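Local coordinates for putative Scyalone Dehydratase (Novosphingobium aromaticivorans DSM 12444, PDB 3EF8), which is of unknown function but, as a SnoaL-like member of the NTF2 superfamily named after scytalone dehydratase, possibly acts as a lyase, at residues R103-Y109 and T135-H139; E9-I13 and K118-W123; E41-A45 and R127-R131. All blocks are in the same frame, centred on the assembly; numbering follows the deposited sequence.

Contact 1 (R103-Y109 and T135-H139); sequences RPDGILY and TTDYH
With CG anti to the backbone N (chi1 -161°), the ring of Y138 is laid beside the strand that holds L108, whose own CG takes the same setting (chi1 161°). One face of the phenol receives the CB of L108, which lies 4.0 Å from Y138 CZ, while Y138 CD1 stands 4.0 Å from G106 C. G106, without a side chain, lets the ring and the D137 carbonyl come close. Were Y138 replaced by an alanine, L108 CB and G106 would lose the phenol lying against them, and a gap is likely to open beside the strand. These residues belong to the far end of the long hairpin of strands 106-119 and 122-136, in the curved sheet of the NTF2-like fold. I107 and T136 form its last antiparallel hydrogen-bonded pair here: I107 N donates to T136 O at 2.8 Å, almost straight, and T136 N returns the bond to I107 O. On the same face their side chains run alongside each other, CB to CB 4.1 Å. Past the paired strands two waters bridge the loop ends: one accepts from R103 NE at 2.8 Å and donates to the carbonyls of P104 and D137; the other ties D105 O to D137 OD2. A third, beside the paired strands, joins Y109 OH to T136 OG1, and R98 of the second subunit donates to T135 O.

Contact 2 (E9-I13 and K118-W123); sequences EMRAI and KVDGQW. With PGE (triethylene glycol), chain G.
The N-terminal helix 3-25 meets the hairpin turn between strands 106-119 and 122-136 here, and W123, just past the turn, is the centre of the contact. Its indole is held at edge and faces alike. At the edge, W123 NE1 donates to E9 OE1 at 2.8 Å, nearly straight and within the plane of the ring; the carboxylate is turned steeply to that ring, 75° between planes, and takes the N-H from above its own plane. Over one face, I13 CG1 sits 3.5 Å from the centroid of the five-membered ring, a CH-pi contact almost along the ring normal. The opposite face is covered by CB of K118, from the neighbouring strand, and A12 CB adds a touch at W123 CD1, 3.7 Å away.

This is the helix-on-sheet packing of the NTF2-like fold, in which the N-terminal helix lies against the curved sheet; F81 and I79 of strand 67-81 continue the apolar layer around E9 and I13. The hairpin closes through a type I' turn from V119 to Q122, with D120 and G121 at its corner. K118 reaches over with its chain fully extended beyond CG, and its NZ forms a salt bridge of 2.7 Å to E9 OE2, on the syn lone pair. The two oxygens of E9 thus divide their work between indole and ammonium, which fixes the rotation of the carboxylate. A triethylene glycol, probably from the crystallisation liquor, curls round the same ammonium: K118 NZ donates to all four of its oxygens, the shortest bond being 2.8 Å to PGE O1. PGE O4 in turn donates to E9 OE1, which therefore accepts twice.

Contact 3 (E41-A45 and R127-R131); sequences EVSYA and RRELR
E41 and R127 are joined by a salt bridge, R127 NH1 to E41 OE1 at 2.9 Å, the first link of a charged chain that runs along one face of the sheet. The bond is bent, 133° at the hydrogen, and the carboxylate and guanidinium planes stand 87° apart; OE1 is met on its anti side but well out of the carboxylate plane, and is tilted from the guanidinium plane. R127 NH2 makes a straighter bond of 2.9 Å to E129 OE1, lying in the guanidinium plane. E129 OE2 is gripped side-on by R131, whose NE approaches to 2.7 Å while NH2 reaches the same oxygen. R127 is thus shared between two carboxylates and E129 between two guanidiniums, so their charges would probably offset each other. R127 is extended as far as NE, and the turn at its last torsion (chi4 88°) swings the guanidinium across to E41 and brings NH2 beside S43 CB.

Beneath this row lies a parallel ladder: R128 N donates to E41 O, S43 N to R128 O, and L130 N to S43 O at 2.9 Å. At Y44 the chain turns a corner, Y44 and A45 both facing F48 in a classic beta bulge; the Y44 ring edge meets L130 CB, 3.9 Å from Y44 CD1, and a water bridges the carbonyls of Y44 and L130. Strand 40-43 thus lies alongside strand 122-136, with strand 48-51 on its other side. The face bearing V42 and R128 looks toward F36, Y56 of helix 53-59 and Y20 of helix 3-25, where R128 has its salt bridge to D114.

How the contacts relate
Strand 122-136, or the turn leading into it, serves all three contacts, but each meets a different partner. Contact 2 is the most buried: its carboxylate, ammonium and indole knit the N-terminal helix to the hairpin turn. Contact 1, at the far end of the same hairpin and about 32 Å away between centres, is partly buried and relies on strand pairing and water, with both neighbouring subunits touching it. Contact 3 lies nearest the centre of the chain, with a row of partly exposed salt bridges on one face and a buried arginine among aromatic side chains on the other. It touches contact 1 where L108 CD2 meets L130 CD2 at 4.0 Å, and adjoins contact 2 only in sequence.

Contact 1 (R103-Y109 and T135-H139)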
# COMPACT_ATOMS: atom_id res chain seq x y z
N ARG A 103 11.86 10.04 21.57
CA ARG A 103 11.48 11.08 20.61
C ARG A 103 10.33 10.53 19.78
O ARG A 103 10.16 9.31 19.75
CB ARG A 103 12.66 11.45 19.69
CG ARG A 103 13.25 10.23 18.99
CD ARG A 103 14.52 10.51 18.17
NE ARG A 103 14.30 11.46 17.10
CZ ARG A 103 15.27 11.99 16.36
NH1 ARG A 103 16.50 11.61 16.59
NH2 ARG A 103 15.01 12.83 15.38
N PRO A 104 9.55 11.41 19.16
CA PRO A 104 8.43 10.93 18.38
C PRO A 104 8.86 9.98 17.24
O PRO A 104 9.99 10.02 16.75
CB PRO A 104 7.82 12.21 17.83
CG PRO A 104 8.26 13.28 18.83
CD PRO A 104 9.61 12.88 19.15
N ASP A 105 7.94 9.13 16.84
CA ASP A 105 8.21 8.30 15.69
C ASP A 105 8.60 9.16 14.48
O ASP A 105 8.01 10.21 14.19
CB ASP A 105 6.96 7.47 15.35
CG ASP A 105 6.63 6.42 16.38
OD1 ASP A 105 7.44 6.05 17.26
OD2 ASP A 105 5.51 5.85 16.26
N GLY A 106 9.54 8.64 13.71
CA GLY A 106 10.03 9.34 12.55
C GLY A 106 9.42 8.73 11.29
O GLY A 106 9.44 7.52 11.13
N ILE A 107 8.84 9.59 10.49
CA ILE A 107 8.14 9.14 9.29
C ILE A 107 8.85 9.59 8.04
O ILE A 107 9.14 10.77 7.89
CB ILE A 107 6.69 9.69 9.22
CG1 ILE A 107 5.99 9.65 10.58
CG2 ILE A 107 5.93 8.94 8.08
CD1 ILE A 107 5.82 8.32 11.20
N LEU A 108 9.11 8.62 7.14
CA LEU A 108 9.65 8.87 5.82
C LEU A 108 8.56 8.58 4.79
O LEU A 108 7.96 7.51 4.79
CB LEU A 108 10.87 7.99 5.53
CG LEU A 108 11.24 7.85 4.03
CD1 LEU A 108 11.82 9.15 3.74
CD2 LEU A 108 12.27 6.71 3.83
N TYR A 109 8.32 9.56 3.94
CA TYR A 109 7.47 9.43 2.74
C TYR A 109 8.41 9.50 1.56
O TYR A 109 9.07 10.51 1.37
CB TYR A 109 6.45 10.53 2.65
CG TYR A 109 5.59 10.71 3.86
CD1 TYR A 109 4.40 10.01 4.03
CD2 TYR A 109 6.00 11.59 4.86
CE1 TYR A 109 3.60 10.21 5.16
CE2 TYR A 109 5.19 11.82 5.96
CZ TYR A 109 4.01 11.12 6.11
OH TYR A 109 3.21 11.35 7.21
N THR A 135 9.47 14.26 5.15
CA THR A 135 9.66 13.52 6.40
C THR A 135 9.04 14.26 7.58
O THR A 135 8.78 15.48 7.53
CB THR A 135 11.13 13.24 6.74
OG1 THR A 135 11.79 14.46 7.11
CG2 THR A 135 11.87 12.63 5.57
N THR A 136 8.79 13.49 8.62
CA THR A 136 8.27 14.03 9.87
C THR A 136 9.01 13.46 11.04
O THR A 136 9.09 12.25 11.25
CB THR A 136 6.76 13.68 10.00
OG1 THR A 136 6.08 14.24 8.86
CG2 THR A 136 6.15 14.25 11.30
N ASP A 137 9.54 14.39 11.85
CA ASP A 137 10.23 14.04 13.10
C ASP A 137 11.34 13.03 12.86
O ASP A 137 11.68 12.22 13.71
CB ASP A 137 9.23 13.52 14.12
CG ASP A 137 8.28 14.59 14.62
OD1 ASP A 137 8.72 15.75 14.83
OD2 ASP A 137 7.12 14.29 14.86
N TYR A 138 11.97 13.16 11.69
CA TYR A 138 12.91 12.17 11.23
C TYR A 138 14.36 12.47 11.63
O TYR A 138 14.67 13.59 12.11
CB TYR A 138 12.74 12.06 9.72
CG TYR A 138 13.28 10.82 9.05
CD1 TYR A 138 12.87 9.56 9.46
CD2 TYR A 138 14.12 10.90 7.97
CE1 TYR A 138 13.35 8.42 8.84
CE2 TYR A 138 14.59 9.75 7.34
CZ TYR A 138 14.18 8.54 7.75
OH TYR A 138 14.67 7.43 7.10
N HIS A 139 15.21 11.47 11.44
CA HIS A 139 16.62 11.51 11.96
C HIS A 139 17.65 11.72 10.89
O HIS A 139 18.85 11.69 11.12
CB HIS A 139 16.94 10.24 12.73
CG HIS A 139 16.93 9.03 11.87
ND1 HIS A 139 15.77 8.49 11.38
CD2 HIS A 139 17.94 8.27 11.40
CE1 HIS A 139 16.07 7.44 10.63
NE2 HIS A 139 17.38 7.29 10.62
O HOH W 1 11.66 12.10 16.36
O HOH W 2 5.89 11.87 14.51
O HOH W 3 3.44 13.80 8.56

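Contact 2 (E9-I13 and K118-W123)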
# COMPACT_ATOMS: atom_id res chain seq x y z
N GLU A 9 7.46 -12.40 -13.66
CA GLU A 9 8.63 -11.71 -13.09
C GLU A 9 8.21 -10.46 -12.31
O GLU A 9 8.88 -10.07 -11.36
CB GLU A 9 9.64 -11.34 -14.14
CG GLU A 9 10.25 -12.55 -14.87
CD GLU A 9 10.97 -13.56 -14.01
OE1 GLU A 9 10.99 -13.45 -12.76
OE2 GLU A 9 11.60 -14.50 -14.58
N MSE A 10 7.09 -9.85 -12.68
CA MSE A 10 6.57 -8.71 -11.90
C MSE A 10 6.25 -9.19 -10.50
O MSE A 10 6.60 -8.56 -9.49
CB MSE A 10 5.35 -8.08 -12.54
CG MSE A 10 5.73 -7.26 -13.71
SE MSE A 10 4.15 -6.44 -14.51
CE MSE A 10 4.06 -5.14 -13.12
N ARG A 11 5.60 -10.34 -10.41
CA ARG A 11 5.30 -10.93 -9.12
C ARG A 11 6.55 -11.24 -8.33
O ARG A 11 6.65 -11.03 -7.12
CB ARG A 11 4.41 -12.18 -9.23
CG ARG A 11 2.98 -11.88 -9.56
CD ARG A 11 2.26 -11.18 -8.43
NE ARG A 11 0.87 -11.10 -8.68
CZ ARG A 11 0.01 -10.57 -7.86
NH1 ARG A 11 0.51 -9.98 -6.80
NH2 ARG A 11 -1.27 -10.55 -8.12
N ALA A 12 7.57 -11.79 -9.01
CA ALA A 12 8.81 -12.13 -8.32
C ALA A 12 9.58 -10.93 -7.81
O ALA A 12 10.17 -10.95 -6.71
CB ALA A 12 9.74 -13.02 -9.24
N ILE A 13 9.59 -9.87 -8.61
CA ILE A 13 10.27 -8.62 -8.24
C ILE A 13 9.55 -8.03 -7.02
O ILE A 13 10.18 -7.62 -6.05
CB ILE A 13 10.33 -7.63 -9.43
CG1 ILE A 13 11.32 -8.17 -10.47
CG2 ILE A 13 10.67 -6.20 -8.94
CD1 ILE A 13 11.15 -7.48 -11.81
N LYS A 118 18.15 -10.26 -12.43
CA LYS A 118 17.88 -11.63 -12.07
C LYS A 118 19.12 -12.48 -12.25
O LYS A 118 19.68 -12.57 -13.34
CB LYS A 118 16.73 -12.21 -12.86
CG LYS A 118 16.07 -13.38 -12.22
CD LYS A 118 15.05 -14.05 -13.13
CE LYS A 118 14.37 -15.24 -12.44
NZ LYS A 118 13.47 -16.03 -13.33
N VAL A 119 19.52 -13.09 -11.15
CA VAL A 119 20.74 -13.90 -11.13
C VAL A 119 20.47 -15.25 -10.50
O VAL A 119 19.99 -15.33 -9.39
CB VAL A 119 21.85 -13.15 -10.44
CG1 VAL A 119 22.24 -11.92 -11.24
CG2 VAL A 119 21.50 -12.73 -9.05
N ASP A 120 20.76 -16.32 -11.25
CA ASP A 120 20.61 -17.68 -10.75
C ASP A 120 19.22 -17.89 -10.12
O ASP A 120 19.08 -18.50 -9.06
CB ASP A 120 21.73 -18.00 -9.73
CG ASP A 120 22.07 -19.48 -9.67
OD1 ASP A 120 21.69 -20.23 -10.58
OD2 ASP A 120 22.75 -19.88 -8.69
N GLY A 121 18.21 -17.32 -10.77
CA GLY A 121 16.83 -17.55 -10.38
C GLY A 121 16.26 -16.57 -9.37
O GLY A 121 15.10 -16.71 -9.00
N GLN A 122 17.09 -15.64 -8.93
CA GLN A 122 16.70 -14.66 -7.89
C GLN A 122 16.89 -13.22 -8.32
O GLN A 122 17.96 -12.82 -8.78
CB GLN A 122 17.56 -14.89 -6.65
CG GLN A 122 17.42 -13.86 -5.51
CD GLN A 122 16.11 -14.01 -4.75
OE1 GLN A 122 15.79 -15.10 -4.27
NE2 GLN A 122 15.34 -12.90 -4.61
N TRP A 123 15.84 -12.42 -8.14
CA TRP A 123 15.97 -10.99 -8.35
C TRP A 123 16.72 -10.37 -7.20
O TRP A 123 16.50 -10.69 -6.03
CB TRP A 123 14.59 -10.34 -8.52
CG TRP A 123 13.92 -10.71 -9.86
CD1 TRP A 123 13.04 -11.70 -10.08
CD2 TRP A 123 14.15 -10.08 -11.14
NE1 TRP A 123 12.66 -11.73 -11.41
CE2 TRP A 123 13.36 -10.76 -12.08
CE3 TRP A 123 14.95 -9.03 -11.57
CZ2 TRP A 123 13.31 -10.38 -13.42
CZ3 TRP A 123 14.90 -8.67 -12.91
CH2 TRP A 123 14.09 -9.34 -13.80
C1 PGE G . 16.09 -18.59 -14.81
O1 PGE G . 15.56 -17.26 -14.81
C2 PGE G . 15.68 -19.32 -13.53
O2 PGE G . 14.38 -18.88 -13.12
C3 PGE G . 13.92 -19.62 -11.99
C4 PGE G . 12.41 -19.51 -11.83
O4 PGE G . 11.24 -15.62 -11.23
C6 PGE G . 10.21 -16.52 -11.61
C5 PGE G . 10.71 -17.95 -11.44
O3 PGE G . 11.95 -18.18 -12.12

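Contact 3 (E41-A45 and R127-R131)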
# COMPACT_ATOMS: atom_id res chain seq x y z
N GLU A 41 24.90 -0.26 -6.11
CA GLU A 41 24.94 1.12 -5.68
C GLU A 41 23.65 1.45 -4.96
O GLU A 41 22.55 1.06 -5.37
CB GLU A 41 25.03 2.09 -6.85
CG GLU A 41 26.32 2.01 -7.58
CD GLU A 41 26.26 2.76 -8.91
OE1 GLU A 41 25.18 3.30 -9.27
OE2 GLU A 41 27.30 2.77 -9.60
N VAL A 42 23.80 2.17 -3.88
CA VAL A 42 22.68 2.68 -3.11
C VAL A 42 22.89 4.16 -2.84
O VAL A 42 23.95 4.59 -2.40
CB VAL A 42 22.45 1.86 -1.81
CG1 VAL A 42 21.28 2.34 -1.06
CG2 VAL A 42 22.25 0.41 -2.13
N SER A 43 21.86 4.95 -3.12
CA SER A 43 21.89 6.38 -2.90
C SER A 43 20.74 6.81 -2.05
O SER A 43 19.58 6.71 -2.46
CB SER A 43 21.86 7.14 -4.22
OG SER A 43 21.81 8.53 -4.00
N TYR A 44 21.06 7.36 -0.89
CA TYR A 44 20.06 7.90 0.01
C TYR A 44 20.10 9.43 0.08
O TYR A 44 19.11 10.06 0.48
CB TYR A 44 20.18 7.30 1.40
CG TYR A 44 20.09 5.80 1.43
CD1 TYR A 44 18.99 5.14 0.89
CD2 TYR A 44 21.09 5.03 2.03
CE1 TYR A 44 18.88 3.76 0.92
CE2 TYR A 44 21.00 3.66 2.08
CZ TYR A 44 19.89 3.02 1.52
OH TYR A 44 19.79 1.65 1.56
N ALA A 45 21.21 10.02 -0.32
CA ALA A 45 21.40 11.49 -0.37
C ALA A 45 22.60 11.84 -1.25
O ALA A 45 23.40 10.99 -1.56
CB ALA A 45 21.54 12.08 1.00
N ARG A 127 20.82 -1.33 -8.25
CA ARG A 127 20.84 0.04 -7.78
C ARG A 127 19.54 0.36 -7.07
O ARG A 127 18.48 -0.06 -7.51
CB ARG A 127 21.03 1.05 -8.93
CG ARG A 127 21.12 2.47 -8.40
CD ARG A 127 21.61 3.49 -9.47
NE ARG A 127 21.32 4.87 -9.06
CZ ARG A 127 22.15 5.59 -8.32
NH1 ARG A 127 23.31 5.06 -7.94
NH2 ARG A 127 21.84 6.82 -7.95
N ARG A 128 19.64 1.08 -5.95
CA ARG A 128 18.48 1.72 -5.30
C ARG A 128 18.78 3.17 -5.07
O ARG A 128 19.81 3.51 -4.45
CB ARG A 128 18.13 1.11 -3.95
CG ARG A 128 17.91 -0.33 -3.92
CD ARG A 128 17.01 -0.71 -2.76
NE ARG A 128 15.61 -0.42 -3.09
CZ ARG A 128 14.56 -0.85 -2.41
NH1 ARG A 128 14.71 -1.47 -1.25
NH2 ARG A 128 13.37 -0.67 -2.92
N GLU A 129 17.86 4.02 -5.48
CA GLU A 129 17.96 5.43 -5.24
C GLU A 129 16.69 5.85 -4.51
O GLU A 129 15.59 5.74 -5.04
CB GLU A 129 18.12 6.21 -6.52
CG GLU A 129 18.09 7.69 -6.33
CD GLU A 129 18.31 8.44 -7.62
OE1 GLU A 129 19.28 8.13 -8.35
OE2 GLU A 129 17.56 9.38 -7.86
N LEU A 130 16.83 6.31 -3.28
CA LEU A 130 15.72 6.84 -2.51
C LEU A 130 15.59 8.29 -2.75
O LEU A 130 16.59 9.04 -2.58
CB LEU A 130 15.91 6.61 -1.02
CG LEU A 130 14.85 7.21 -0.14
CD1 LEU A 130 13.49 6.51 -0.27
CD2 LEU A 130 15.32 7.17 1.33
N ARG A 131 14.39 8.72 -3.13
CA ARG A 131 14.06 10.14 -3.24
C ARG A 131 13.05 10.43 -2.14
O ARG A 131 12.10 9.71 -1.95
CB ARG A 131 13.52 10.50 -4.63
CG ARG A 131 14.53 10.19 -5.72
CD ARG A 131 14.02 10.62 -7.08
NE ARG A 131 14.95 10.16 -8.10
CZ ARG A 131 14.69 10.16 -9.41
NH1 ARG A 131 13.53 10.61 -9.87
NH2 ARG A 131 15.60 9.70 -10.24
O HOH W 4 16.53 10.62 -0.29